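Long-range contacts in YciF Bacterial Stress Response Protein (Salmonella enterica subsp. enterica serovar Typhimurium, PDB 4ERU), which is of unknown function but is probably a stress-response protein, folds as a ferritin-like helix bundle and holds two magnesium ions between its helices: residues A[19-24]-A[56-61]; A[8-13]-A[130-135]; A[79-84]-A[114-119]. One frame throughout, in Å; residues are numbered along the deposited sequence.

Overall arrangement
Contacts 1 and 3 are buried near the middle of the chain; contact 2 lies at the surface, at one end of the bundle. Contacts 1 and 2 share helix 9-37. Contact 1 joins it to helix 41-66, and contact 2 sets its first turn against the bend between helices 99-130 and 133-159. Contact 3 packs helix 79-93 on helix 99-130. The two core contacts pair apolar packing with magnesium ligands and touch each other: Asp19 meets the hydroxyl of Tyr115, and one water bridges both metals. Contact 2 has no metal and rests on leucine and aromatic packing. Contacts 2 and 3 both reach the second subunit.

Contact 1: residues A[19-24]-A[56-61]; sequences DTYSAE and GQIERI. With MG (magnesium ion), chain E.
Glu24 and Gln57 meet at a magnesium ion between helices 9-37 and 41-66, an antiparallel hairpin of the ferritin-like bundle. The Glu24 carboxylate grips the metal with both oxygens, OE1 at 2.3 Å and OE2 at 2.4 Å. Gln57 OE1 completes the pair's share at 2.2 Å from the magnesium. The two side chains come in at about a right angle, with carboxylate and amide planes 34° apart. Glu24 OE1 and Gln57 OE1 sit 3.5 Å apart, as neighbouring ligands of one ion. A water and Glu146 OE2 are also bound. The bend at chi2 of Glu24 (-81°) turns its carboxylate to the metal, while the Gln57 chain runs extended beyond CG.

A second shell holds these groups. Tyr120 OH is hydrogen-bonded to Glu24 OE1. Gln57 NE2 bonds to Glu145 OE1, which fixes the amide with its oxygen on the magnesium. Glu145 in turn forms a salt bridge with Arg60.

Apolar packing closes the hairpin beside the site. Ile58 lays CG1 against Glu24 CB at 3.5 Å, and its CD1 reaches the Glu24 backbone carbonyl. Tyr21 extends with CG opposite its own N (chi1 180°), which brings ring atoms CD1 and CE1 of Tyr21 to the two isoleucines. Tyr21 CE1 lies 3.8 Å from Ile58 CG2, and the two side chains cross at about a right angle. Ile61 turns CD1 onto the helix backbone at Tyr21 CA. The methyl group Ile61 CG2 comes obliquely to the ring, 3.7 Å from Tyr21 CD1.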
ATOM      1  N   ASP A  19       0.730 -15.053   0.045  1.00 41.34           N
ATOM      2  CA  ASP A  19      -0.032 -13.913  -0.461  1.00 43.13           C
ATOM      3  C   ASP A  19       0.872 -13.067  -1.389  1.00 45.58           C
ATOM      4  O   ASP A  19       0.478 -12.700  -2.503  1.00 40.67           O
ATOM      5  CB  ASP A  19      -0.499 -13.082   0.756  1.00 47.24           C
ATOM      6  CG  ASP A  19      -1.259 -11.803   0.380  1.00 62.28           C
ATOM      7  OD1 ASP A  19      -2.483 -11.890   0.116  1.00 68.75           O
ATOM      8  OD2 ASP A  19      -0.640 -10.691   0.400  1.00 61.25           O
ATOM      9  N   THR A  20       2.083 -12.767  -0.916  1.00 41.52           N
ATOM     10  CA  THR A  20       3.032 -11.965  -1.692  1.00 40.75           C
ATOM     11  C   THR A  20       3.417 -12.649  -3.000  1.00 42.04           C
ATOM     12  O   THR A  20       3.570 -11.985  -4.027  1.00 40.95           O
ATOM     13  CB  THR A  20       4.270 -11.667  -0.822  1.00 42.11           C
ATOM     14  OG1 THR A  20       3.822 -10.892   0.295  1.00 47.46           O
ATOM     15  CG2 THR A  20       5.334 -10.881  -1.561  1.00 42.77           C
ATOM     16  N   TYR A  21       3.605 -13.971  -2.952  1.00 39.07           N
ATOM     17  CA  TYR A  21       3.964 -14.750  -4.127  1.00 39.91           C
ATOM     18  C   TYR A  21       2.865 -14.655  -5.191  1.00 41.87           C
ATOM     19  O   TYR A  21       3.147 -14.422  -6.369  1.00 38.30           O
ATOM     20  CB  TYR A  21       4.186 -16.202  -3.700  1.00 42.74           C
ATOM     21  CG  TYR A  21       4.565 -17.180  -4.777  1.00 46.21           C
ATOM     22  CD1 TYR A  21       5.785 -17.079  -5.447  1.00 47.16           C
ATOM     23  CD2 TYR A  21       3.746 -18.278  -5.055  1.00 51.07           C
ATOM     24  CE1 TYR A  21       6.169 -18.027  -6.408  1.00 45.99           C
ATOM     25  CE2 TYR A  21       4.122 -19.238  -6.028  1.00 57.50           C
ATOM     26  CZ  TYR A  21       5.330 -19.088  -6.706  1.00 54.31           C
ATOM     27  OH  TYR A  21       5.699 -20.018  -7.658  1.00 55.83           O
ATOM     28  N   SER A  22       1.611 -14.802  -4.769  1.00 42.06           N
ATOM     29  CA  SER A  22       0.492 -14.552  -5.686  1.00 44.09           C
ATOM     30  C   SER A  22       0.454 -13.120  -6.240  1.00 44.45           C
ATOM     31  O   SER A  22       0.205 -12.904  -7.441  1.00 44.57           O
ATOM     32  CB  SER A  22      -0.838 -14.861  -5.009  1.00 43.25           C
ATOM     33  OG  SER A  22      -1.886 -14.320  -5.801  1.00 45.86           O
ATOM     34  N   ALA A  23       0.692 -12.142  -5.365  1.00 42.12           N
ATOM     35  CA  ALA A  23       0.709 -10.728  -5.770  1.00 39.04           C
ATOM     36  C   ALA A  23       1.755 -10.513  -6.867  1.00 42.36           C
ATOM     37  O   ALA A  23       1.483  -9.835  -7.871  1.00 43.93           O
ATOM     38  CB  ALA A  23       1.040  -9.807  -4.544  1.00 38.46           C
ATOM     39  N   GLU A  24       2.951 -11.087  -6.685  1.00 39.03           N
ATOM     40  CA  GLU A  24       4.004 -10.899  -7.674  1.00 40.36           C
ATOM     41  C   GLU A  24       3.644 -11.554  -9.006  1.00 41.56           C
ATOM     42  O   GLU A  24       3.859 -10.952 -10.064  1.00 40.13           O
ATOM     43  CB  GLU A  24       5.336 -11.435  -7.179  1.00 47.13           C
ATOM     44  CG  GLU A  24       5.848 -10.839  -5.866  1.00 49.38           C
ATOM     45  CD  GLU A  24       6.531  -9.491  -5.973  1.00 48.78           C
ATOM     46  OE1 GLU A  24       7.529  -9.267  -5.230  1.00 50.76           O
ATOM     47  OE2 GLU A  24       6.092  -8.631  -6.758  1.00 49.11           O
ATOM     48  N   GLY A  56      12.810 -11.618 -11.059  1.00 45.14           N
ATOM     49  CA  GLY A  56      13.881 -11.975 -10.140  1.00 44.55           C
ATOM     50  C   GLY A  56      13.395 -12.071  -8.695  1.00 42.79           C
ATOM     51  O   GLY A  56      13.898 -12.882  -7.910  1.00 44.89           O
ATOM     52  N   GLN A  57      12.394 -11.265  -8.355  1.00 38.60           N
ATOM     53  CA  GLN A  57      11.826 -11.297  -7.018  1.00 39.27           C
ATOM     54  C   GLN A  57      11.024 -12.572  -6.769  1.00 40.27           C
ATOM     55  O   GLN A  57      11.021 -13.102  -5.663  1.00 38.75           O
ATOM     56  CB  GLN A  57      10.999 -10.045  -6.753  1.00 39.21           C
ATOM     57  CG  GLN A  57      11.892  -8.829  -6.586  1.00 45.18           C
ATOM     58  CD  GLN A  57      11.154  -7.497  -6.732  1.00 46.98           C
ATOM     59  OE1 GLN A  57       9.947  -7.455  -7.014  1.00 44.24           O
ATOM     60  NE2 GLN A  57      11.889  -6.398  -6.532  1.00 43.72           N
ATOM     61  N   ILE A  58      10.356 -13.075  -7.805  1.00 41.65           N
ATOM     62  CA  ILE A  58       9.683 -14.364  -7.668  1.00 41.79           C
ATOM     63  C   ILE A  58      10.726 -15.486  -7.488  1.00 42.75           C
ATOM     64  O   ILE A  58      10.528 -16.407  -6.678  1.00 47.46           O
ATOM     65  CB  ILE A  58       8.742 -14.621  -8.857  1.00 42.02           C
ATOM     66  CG1 ILE A  58       7.584 -13.606  -8.837  1.00 39.14           C
ATOM     67  CG2 ILE A  58       8.237 -16.071  -8.861  1.00 43.44           C
ATOM     68  CD1 ILE A  58       6.722 -13.590 -10.162  1.00 38.86           C
ATOM     69  N   GLU A  59      11.826 -15.416  -8.231  0.51 43.12           N
ATOM     70  CA  GLU A  59      12.889 -16.402  -8.072  0.51 44.84           C
ATOM     71  C   GLU A  59      13.471 -16.366  -6.661  0.51 46.28           C
ATOM     72  O   GLU A  59      13.798 -17.413  -6.106  0.51 48.78           O
ATOM     73  CB  GLU A  59      13.989 -16.228  -9.126  0.51 49.17           C
ATOM     74  CG  GLU A  59      15.286 -16.972  -8.775  0.51 57.12           C
ATOM     75  CD  GLU A  59      15.128 -18.477  -8.796  0.51 62.00           C
ATOM     76  OE1 GLU A  59      14.308 -18.980  -9.597  0.51 61.76           O
ATOM     77  OE2 GLU A  59      15.813 -19.156  -8.001  0.51 68.63           O
ATOM     78  N   ARG A  60      13.566 -15.179  -6.058  1.00 46.68           N
ATOM     79  CA  ARG A  60      14.011 -15.118  -4.640  1.00 48.27           C
ATOM     80  C   ARG A  60      13.049 -15.865  -3.717  1.00 45.34           C
ATOM     81  O   ARG A  60      13.462 -16.505  -2.734  1.00 45.56           O
ATOM     82  CB  ARG A  60      14.155 -13.684  -4.116  1.00 42.78           C
ATOM     83  CG  ARG A  60      15.213 -12.876  -4.773  1.00 46.99           C
ATOM     84  CD  ARG A  60      15.793 -11.760  -3.852  1.00 42.24           C
ATOM     85  NE  ARG A  60      16.727 -10.968  -4.666  1.00 45.67           N
ATOM     86  CZ  ARG A  60      16.417  -9.835  -5.297  1.00 45.72           C
ATOM     87  NH1 ARG A  60      15.210  -9.284  -5.154  1.00 43.21           N
ATOM     88  NH2 ARG A  60      17.323  -9.229  -6.053  1.00 43.73           N
ATOM     89  N   ILE A  61      11.761 -15.726  -3.982  1.00 41.23           N
ATOM     90  CA  ILE A  61      10.775 -16.399  -3.159  1.00 41.82           C
ATOM     91  C   ILE A  61      10.972 -17.931  -3.304  1.00 43.84           C
ATOM     92  O   ILE A  61      10.942 -18.639  -2.304  1.00 45.90           O
ATOM     93  CB  ILE A  61       9.326 -15.972  -3.499  1.00 42.55           C
ATOM     94  CG1 ILE A  61       9.094 -14.475  -3.158  1.00 42.46           C
ATOM     95  CG2 ILE A  61       8.305 -16.897  -2.803  1.00 45.44           C
ATOM     96  CD1 ILE A  61       7.640 -13.936  -3.464  1.00 38.23           C
TER
HETATM   97 MG    MG E 203       7.948  -7.167  -6.184  0.68 36.59          MG
HETATM   98  O   HOH W   1       7.383  -6.059  -7.943  1.00 45.45           O

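Contact 2: residues A[8-13]-A[130-135]; sequences TVEDLF and LGYSKA
The turn at Leu130 to Tyr132, between helices 99-130 and 133-159, meets the first turn of helix 9-37 through Leu130 and Tyr132, which pack on Val9, Glu10 and Phe13. Leu130 is the central piece, and its two methyl groups divide the work. Leu130 CD2 lies 3.9 Å from Val9 CG1, and Glu10 OE2 is 3.7 Å from the same CD2. The bend of Glu10 at chi2 (77°) folds its acid group back over this methyl. The other methyl, Leu130 CD1, rests on Phe13 CB at 3.9 Å and approaches the ring obliquely.

Phe13 and Tyr132 form a T-shaped (edge-to-face) pair. The edge of the tyrosine, at CD2 and CE2, points to a face of Phe13 and lies toward the rim of that ring. The centroids are 5.4 Å apart and the planes stand at 70°. Leu130 CB sits over the centre of one face of the Tyr132 ring, a contact within the one segment.

The connection between helices 99-130 and 133-159 is very short here. Gly131 leaves the helix with positive phi in a Schellman motif, and Tyr132 follows as the centre of an inverse gamma turn and the N-cap residue of the next helix. Phe13 also touches Leu123 and Leu126 of helix 99-130, and Ile71 of a loop touches both aromatic side chains.

Thr8 caps helix 9-37 in a capping box with Asp11. Asp11 N donates to Thr8 OG1 at 2.9 Å, and Thr8 N makes a weak return bond to Asp11 OD2 at 3.3 Å.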
ATOM      1  N   THR A   8       0.366 -19.891  14.641  1.00 56.56           N
ATOM      2  CA  THR A   8       1.754 -19.650  15.021  1.00 57.48           C
ATOM      3  C   THR A   8       2.341 -18.554  14.156  1.00 54.47           C
ATOM      4  O   THR A   8       1.851 -18.339  13.058  1.00 55.96           O
ATOM      5  CB  THR A   8       2.622 -20.898  14.763  1.00 57.17           C
ATOM      6  OG1 THR A   8       2.502 -21.284  13.383  1.00 59.35           O
ATOM      7  CG2 THR A   8       2.202 -22.057  15.658  1.00 60.20           C
ATOM      8  N   VAL A   9       3.404 -17.900  14.640  1.00 55.97           N
ATOM      9  CA  VAL A   9       4.213 -16.981  13.831  1.00 52.24           C
ATOM     10  C   VAL A   9       4.667 -17.647  12.533  1.00 54.70           C
ATOM     11  O   VAL A   9       4.665 -17.007  11.473  1.00 55.23           O
ATOM     12  CB  VAL A   9       5.422 -16.373  14.602  1.00 65.15           C
ATOM     13  CG1 VAL A   9       6.261 -15.437  13.694  1.00 45.81           C
ATOM     14  CG2 VAL A   9       4.928 -15.560  15.789  1.00 61.24           C
ATOM     15  N   GLU A  10       5.029 -18.926  12.614  1.00 51.70           N
ATOM     16  CA  GLU A  10       5.411 -19.713  11.437  1.00 53.15           C
ATOM     17  C   GLU A  10       4.299 -19.747  10.396  1.00 50.07           C
ATOM     18  O   GLU A  10       4.560 -19.526   9.218  1.00 50.02           O
ATOM     19  CB  GLU A  10       5.802 -21.143  11.832  1.00 55.51           C
ATOM     20  CG  GLU A  10       7.054 -21.253  12.744  1.00 96.16           C
ATOM     21  CD  GLU A  10       6.869 -20.900  14.262  1.00 91.57           C
ATOM     22  OE1 GLU A  10       5.809 -20.394  14.735  1.00 87.07           O
ATOM     23  OE2 GLU A  10       7.853 -21.122  15.003  1.00 96.84           O
ATOM     24  N   ASP A  11       3.064 -20.017  10.817  1.00 51.46           N
ATOM     25  CA  ASP A  11       1.919 -20.029   9.895  1.00 51.78           C
ATOM     26  C   ASP A  11       1.693 -18.650   9.296  1.00 52.15           C
ATOM     27  O   ASP A  11       1.340 -18.538   8.125  1.00 51.64           O
ATOM     28  CB  ASP A  11       0.613 -20.416  10.598  1.00 55.80           C
ATOM     29  CG  ASP A  11       0.610 -21.846  11.140  1.00 63.77           C
ATOM     30  OD1 ASP A  11       1.257 -22.746  10.533  1.00 67.72           O
ATOM     31  OD2 ASP A  11      -0.073 -22.056  12.171  1.00 62.36           O
ATOM     32  N   LEU A  12       1.872 -17.605  10.109  1.00 52.37           N
ATOM     33  CA  LEU A  12       1.629 -16.243   9.642  1.00 50.22           C
ATOM     34  C   LEU A  12       2.587 -15.949   8.522  1.00 51.61           C
ATOM     35  O   LEU A  12       2.174 -15.462   7.489  1.00 45.26           O
ATOM     36  CB  LEU A  12       1.795 -15.204  10.758  1.00 51.37           C
ATOM     37  CG  LEU A  12       1.638 -13.712  10.412  1.00 46.67           C
ATOM     38  CD1 LEU A  12       0.287 -13.419   9.733  1.00 48.85           C
ATOM     39  CD2 LEU A  12       1.758 -12.877  11.690  1.00 49.19           C
ATOM     40  N   PHE A  13       3.863 -16.293   8.734  1.00 50.94           N
ATOM     41  CA  PHE A  13       4.891 -16.024   7.758  1.00 50.70           C
ATOM     42  C   PHE A  13       4.596 -16.777   6.453  1.00 49.01           C
ATOM     43  O   PHE A  13       4.789 -16.261   5.376  1.00 48.65           O
ATOM     44  CB  PHE A  13       6.253 -16.393   8.330  1.00 50.33           C
ATOM     45  CG  PHE A  13       7.377 -16.302   7.345  1.00 48.31           C
ATOM     46  CD1 PHE A  13       8.105 -15.130   7.213  1.00 47.47           C
ATOM     47  CD2 PHE A  13       7.716 -17.397   6.550  1.00 50.78           C
ATOM     48  CE1 PHE A  13       9.152 -15.034   6.302  1.00 47.80           C
ATOM     49  CE2 PHE A  13       8.756 -17.325   5.639  1.00 53.11           C
ATOM     50  CZ  PHE A  13       9.480 -16.128   5.496  1.00 47.65           C
ATOM     51  N   LEU A 130      12.195 -15.557  13.263  1.00 65.55           N
ATOM     52  CA  LEU A 130      12.178 -16.999  13.132  1.00 65.33           C
ATOM     53  C   LEU A 130      13.581 -17.605  12.958  1.00 63.76           C
ATOM     54  O   LEU A 130      13.727 -18.821  12.982  1.00 68.12           O
ATOM     55  CB  LEU A 130      11.227 -17.417  11.992  1.00 64.92           C
ATOM     56  CG  LEU A 130       9.741 -17.129  12.278  1.00 63.50           C
ATOM     57  CD1 LEU A 130       8.893 -17.265  11.018  1.00 61.47           C
ATOM     58  CD2 LEU A 130       9.191 -18.023  13.407  1.00 67.72           C
ATOM     59  N   GLY A 131      14.598 -16.754  12.803  1.00 65.79           N
ATOM     60  CA  GLY A 131      15.960 -17.205  12.521  1.00 68.24           C
ATOM     61  C   GLY A 131      16.159 -17.772  11.118  1.00 66.02           C
ATOM     62  O   GLY A 131      17.017 -18.651  10.916  1.00 68.20           O
ATOM     63  N   TYR A 132      15.371 -17.296  10.145  1.00 55.70           N
ATOM     64  CA  TYR A 132      15.545 -17.705   8.742  1.00 56.88           C
ATOM     65  C   TYR A 132      16.554 -16.758   8.102  1.00 58.22           C
ATOM     66  O   TYR A 132      16.178 -15.796   7.418  1.00 58.66           O
ATOM     67  CB  TYR A 132      14.228 -17.660   7.959  1.00 51.53           C
ATOM     68  CG  TYR A 132      13.121 -18.566   8.441  1.00 57.94           C
ATOM     69  CD1 TYR A 132      13.388 -19.705   9.207  1.00 65.39           C
ATOM     70  CD2 TYR A 132      11.807 -18.307   8.088  1.00 57.13           C
ATOM     71  CE1 TYR A 132      12.354 -20.547   9.629  1.00 66.68           C
ATOM     72  CE2 TYR A 132      10.771 -19.130   8.502  1.00 59.58           C
ATOM     73  CZ  TYR A 132      11.051 -20.250   9.275  1.00 63.82           C
ATOM     74  OH  TYR A 132      10.024 -21.062   9.683  1.00 68.99           O
ATOM     75  N   SER A 133      17.835 -17.032   8.328  1.00 63.26           N
ATOM     76  CA  SER A 133      18.898 -16.102   7.978  1.00 64.37           C
ATOM     77  C   SER A 133      18.977 -15.853   6.477  1.00 60.04           C
ATOM     78  O   SER A 133      19.148 -14.716   6.044  1.00 60.64           O
ATOM     79  CB  SER A 133      20.230 -16.632   8.507  1.00 69.65           C
ATOM     80  OG  SER A 133      20.166 -16.674   9.926  1.00 75.38           O
ATOM     81  N   LYS A 134      18.843 -16.917   5.697  1.00 57.23           N
ATOM     82  CA  LYS A 134      18.907 -16.786   4.252  1.00 59.31           C
ATOM     83  C   LYS A 134      17.681 -16.008   3.703  1.00 59.11           C
ATOM     84  O   LYS A 134      17.838 -15.106   2.879  1.00 52.63           O
ATOM     85  CB  LYS A 134      19.088 -18.160   3.597  1.00 66.16           C
ATOM     86  CG  LYS A 134      19.402 -18.147   2.083  1.00 70.19           C
ATOM     87  CD  LYS A 134      20.588 -17.221   1.650  1.00101.54           C
ATOM     88  CE  LYS A 134      21.992 -17.861   1.881  1.00 89.55           C
ATOM     89  NZ  LYS A 134      22.993 -17.601   0.767  1.00 91.39           N
ATOM     90  N   ALA A 135      16.480 -16.339   4.177  1.00 57.60           N
ATOM     91  CA  ALA A 135      15.286 -15.591   3.796  1.00 53.67           C
ATOM     92  C   ALA A 135      15.492 -14.098   4.109  1.00 51.83           C
ATOM     93  O   ALA A 135      15.284 -13.254   3.237  1.00 51.24           O
ATOM     94  CB  ALA A 135      14.040 -16.152   4.500  1.00 55.14           C
TER

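Contact 3: residues A[79-84]-A[114-119]; sequences VAMEGL and HYEIAS. With MG (magnesium ion), chain D.
Beside the dinuclear magnesium site of the bundle, helix 79-93 packs antiparallel on helix 99-130 through Ala80, Met81 and Leu84, which close on Tyr115. Ala80 CB is tight against the ring, 3.4 Å from Tyr115 CE1. Met81 CE comes obliquely to the ring, 3.8 Å from Tyr115 CD2. Leu84 CD1 packs on Tyr115 CB.

Met81 is present as selenomethionine. Its chain bends at chi2 (60°) and again at chi3, which carries the end methyl between Tyr115 and Glu116. Met81 CE touches Glu116 CG at 3.8 Å, and the two side chains cross at about a right angle.

Glu116 OE1 binds the magnesium at 2.2 Å. His50, Glu113 and Glu146 complete the protein ligands, and a water shared with the neighbouring magnesium also binds.

Tyr115 O accepts from Ser119 N and Ser119 OG, which reach it from opposite faces of its plane. The Tyr115 hydroxyl is hydrogen-bonded to Asp19 of helix 9-37. The tyrosine therefore joins three helices, and the methyl of Met81 packs against the stem of a metal-bound carboxylate, which probably limits its freedom to move.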
ATOM      1  N   VAL A  79      -6.032 -10.938  -2.942  1.00 53.54           N
ATOM      2  CA  VAL A  79      -7.219 -10.205  -3.406  1.00 55.13           C
ATOM      3  C   VAL A  79      -6.942  -8.699  -3.468  1.00 53.35           C
ATOM      4  O   VAL A  79      -7.457  -8.010  -4.350  1.00 50.44           O
ATOM      5  CB  VAL A  79      -8.528 -10.577  -2.586  1.00 57.08           C
ATOM      6  CG1 VAL A  79      -9.668  -9.588  -2.852  1.00 62.33           C
ATOM      7  CG2 VAL A  79      -8.995 -12.027  -2.923  1.00 57.04           C
ATOM      8  N   ALA A  80      -6.130  -8.195  -2.534  1.00 51.72           N
ATOM      9  CA  ALA A  80      -5.711  -6.792  -2.566  1.00 46.67           C
ATOM     10  C   ALA A  80      -4.937  -6.466  -3.849  1.00 46.29           C
ATOM     11  O   ALA A  80      -5.253  -5.512  -4.547  1.00 49.82           O
ATOM     12  CB  ALA A  80      -4.872  -6.457  -1.339  1.00 48.35           C
HETATM   13  N   MSE A  81      -3.932  -7.268  -4.179  1.00 43.28           N
HETATM   14  CA  MSE A  81      -3.223  -7.012  -5.405  1.00 43.49           C
HETATM   15  C   MSE A  81      -4.191  -7.089  -6.573  1.00 41.54           C
HETATM   16  O   MSE A  81      -4.093  -6.300  -7.500  1.00 44.26           O
HETATM   17  CB  MSE A  81      -2.048  -7.990  -5.615  1.00 36.76           C
HETATM   18  CG  MSE A  81      -1.279  -7.721  -6.940  1.00 36.61           C
HETATM   19 SE   MSE A  81      -0.535  -5.908  -6.965  0.73 48.61          SE
HETATM   20  CE  MSE A  81       0.776  -6.049  -5.476  1.00 47.48           C
ATOM     21  N   GLU A  82      -5.126  -8.035  -6.538  1.00 39.92           N
ATOM     22  CA  GLU A  82      -6.098  -8.135  -7.621  1.00 43.75           C
ATOM     23  C   GLU A  82      -6.868  -6.838  -7.797  1.00 44.68           C
ATOM     24  O   GLU A  82      -7.073  -6.380  -8.938  1.00 46.93           O
ATOM     25  CB  GLU A  82      -7.057  -9.330  -7.411  1.00 46.56           C
ATOM     26  CG  GLU A  82      -7.976  -9.593  -8.605  1.00 54.75           C
ATOM     27  CD  GLU A  82      -8.927 -10.765  -8.361  1.00 62.71           C
ATOM     28  OE1 GLU A  82      -9.421 -10.917  -7.223  1.00 62.85           O
ATOM     29  OE2 GLU A  82      -9.179 -11.531  -9.316  1.00 68.90           O
ATOM     30  N   GLY A  83      -7.307  -6.254  -6.689  1.00 43.86           N
ATOM     31  CA  GLY A  83      -8.064  -4.989  -6.736  1.00 42.31           C
ATOM     32  C   GLY A  83      -7.176  -3.836  -7.224  1.00 40.49           C
ATOM     33  O   GLY A  83      -7.616  -3.010  -8.038  1.00 42.42           O
ATOM     34  N   LEU A  84      -5.923  -3.779  -6.748  1.00 38.90           N
ATOM     35  CA  LEU A  84      -4.987  -2.721  -7.226  1.00 43.50           C
ATOM     36  C   LEU A  84      -4.712  -2.802  -8.722  1.00 45.18           C
ATOM     37  O   LEU A  84      -4.689  -1.773  -9.432  1.00 44.69           O
ATOM     38  CB  LEU A  84      -3.676  -2.718  -6.417  1.00 39.85           C
ATOM     39  CG  LEU A  84      -3.831  -2.398  -4.917  1.00 44.90           C
ATOM     40  CD1 LEU A  84      -2.487  -2.433  -4.149  1.00 46.28           C
ATOM     41  CD2 LEU A  84      -4.538  -1.037  -4.686  1.00 41.28           C
ATOM     42  N   HIS A 114       3.732   0.094  -2.870  1.00 34.39           N
ATOM     43  CA  HIS A 114       3.638   0.306  -1.426  1.00 35.40           C
ATOM     44  C   HIS A 114       2.956  -0.843  -0.704  1.00 34.86           C
ATOM     45  O   HIS A 114       3.282  -1.135   0.435  1.00 38.24           O
ATOM     46  CB  HIS A 114       2.995   1.658  -1.109  1.00 33.68           C
ATOM     47  CG  HIS A 114       4.010   2.739  -0.975  1.00 41.04           C
ATOM     48  ND1 HIS A 114       4.700   2.957   0.195  1.00 38.99           N
ATOM     49  CD2 HIS A 114       4.532   3.592  -1.888  1.00 41.84           C
ATOM     50  CE1 HIS A 114       5.594   3.911   0.002  1.00 39.49           C
ATOM     51  NE2 HIS A 114       5.504   4.321  -1.251  1.00 41.17           N
ATOM     52  N   TYR A 115       2.037  -1.517  -1.376  1.00 36.16           N
ATOM     53  CA  TYR A 115       1.474  -2.751  -0.853  1.00 40.06           C
ATOM     54  C   TYR A 115       2.625  -3.767  -0.660  1.00 42.20           C
ATOM     55  O   TYR A 115       2.690  -4.501   0.353  1.00 40.52           O
ATOM     56  CB  TYR A 115       0.441  -3.328  -1.829  1.00 40.45           C
ATOM     57  CG  TYR A 115      -0.157  -4.645  -1.325  1.00 45.09           C
ATOM     58  CD1 TYR A 115      -1.260  -4.641  -0.461  1.00 46.88           C
ATOM     59  CD2 TYR A 115       0.391  -5.893  -1.702  1.00 42.94           C
ATOM     60  CE1 TYR A 115      -1.809  -5.837   0.025  1.00 49.11           C
ATOM     61  CE2 TYR A 115      -0.157  -7.099  -1.206  1.00 45.06           C
ATOM     62  CZ  TYR A 115      -1.235  -7.048  -0.347  1.00 50.41           C
ATOM     63  OH  TYR A 115      -1.793  -8.205   0.118  1.00 56.04           O
ATOM     64  N   GLU A 116       3.550  -3.779  -1.615  1.00 41.45           N
ATOM     65  CA  GLU A 116       4.685  -4.700  -1.545  1.00 41.28           C
ATOM     66  C   GLU A 116       5.753  -4.258  -0.554  1.00 38.84           C
ATOM     67  O   GLU A 116       6.329  -5.096   0.142  1.00 36.99           O
ATOM     68  CB  GLU A 116       5.261  -4.950  -2.930  1.00 39.78           C
ATOM     69  CG  GLU A 116       4.209  -5.557  -3.820  1.00 46.87           C
ATOM     70  CD  GLU A 116       4.804  -6.148  -5.066  1.00 57.14           C
ATOM     71  OE1 GLU A 116       5.537  -5.406  -5.738  1.00 57.17           O
ATOM     72  OE2 GLU A 116       4.508  -7.336  -5.392  1.00 58.54           O
ATOM     73  N   ILE A 117       5.993  -2.959  -0.461  1.00 35.27           N
ATOM     74  CA  ILE A 117       6.904  -2.446   0.588  1.00 37.82           C
ATOM     75  C   ILE A 117       6.420  -2.853   1.982  1.00 38.47           C
ATOM     76  O   ILE A 117       7.196  -3.354   2.789  1.00 39.80           O
ATOM     77  CB  ILE A 117       7.088  -0.933   0.478  1.00 36.36           C
ATOM     78  CG1 ILE A 117       7.836  -0.591  -0.842  1.00 40.24           C
ATOM     79  CG2 ILE A 117       7.837  -0.312   1.724  1.00 34.57           C
ATOM     80  CD1 ILE A 117       7.767   0.925  -1.207  1.00 36.94           C
ATOM     81  N   ALA A 118       5.130  -2.674   2.252  1.00 38.18           N
ATOM     82  CA  ALA A 118       4.600  -3.106   3.524  1.00 39.29           C
ATOM     83  C   ALA A 118       4.772  -4.626   3.743  1.00 39.87           C
ATOM     84  O   ALA A 118       5.279  -5.043   4.792  1.00 39.83           O
ATOM     85  CB  ALA A 118       3.145  -2.684   3.694  1.00 36.71           C
ATOM     86  N   SER A 119       4.366  -5.433   2.761  1.00 40.09           N
ATOM     87  CA  SER A 119       4.430  -6.901   2.851  1.00 40.14           C
ATOM     88  C   SER A 119       5.842  -7.428   3.099  1.00 40.12           C
ATOM     89  O   SER A 119       6.057  -8.290   3.963  1.00 40.64           O
ATOM     90  CB  SER A 119       3.915  -7.565   1.554  1.00 44.16           C
ATOM     91  OG  SER A 119       2.585  -7.159   1.252  1.00 46.39           O
TER
HETATM   92 MG    MG D 202       6.651  -4.295  -7.206  0.62 50.68          MG
HETATM   93  O   HOH W   1       7.383  -6.059  -7.943  1.00 45.45           O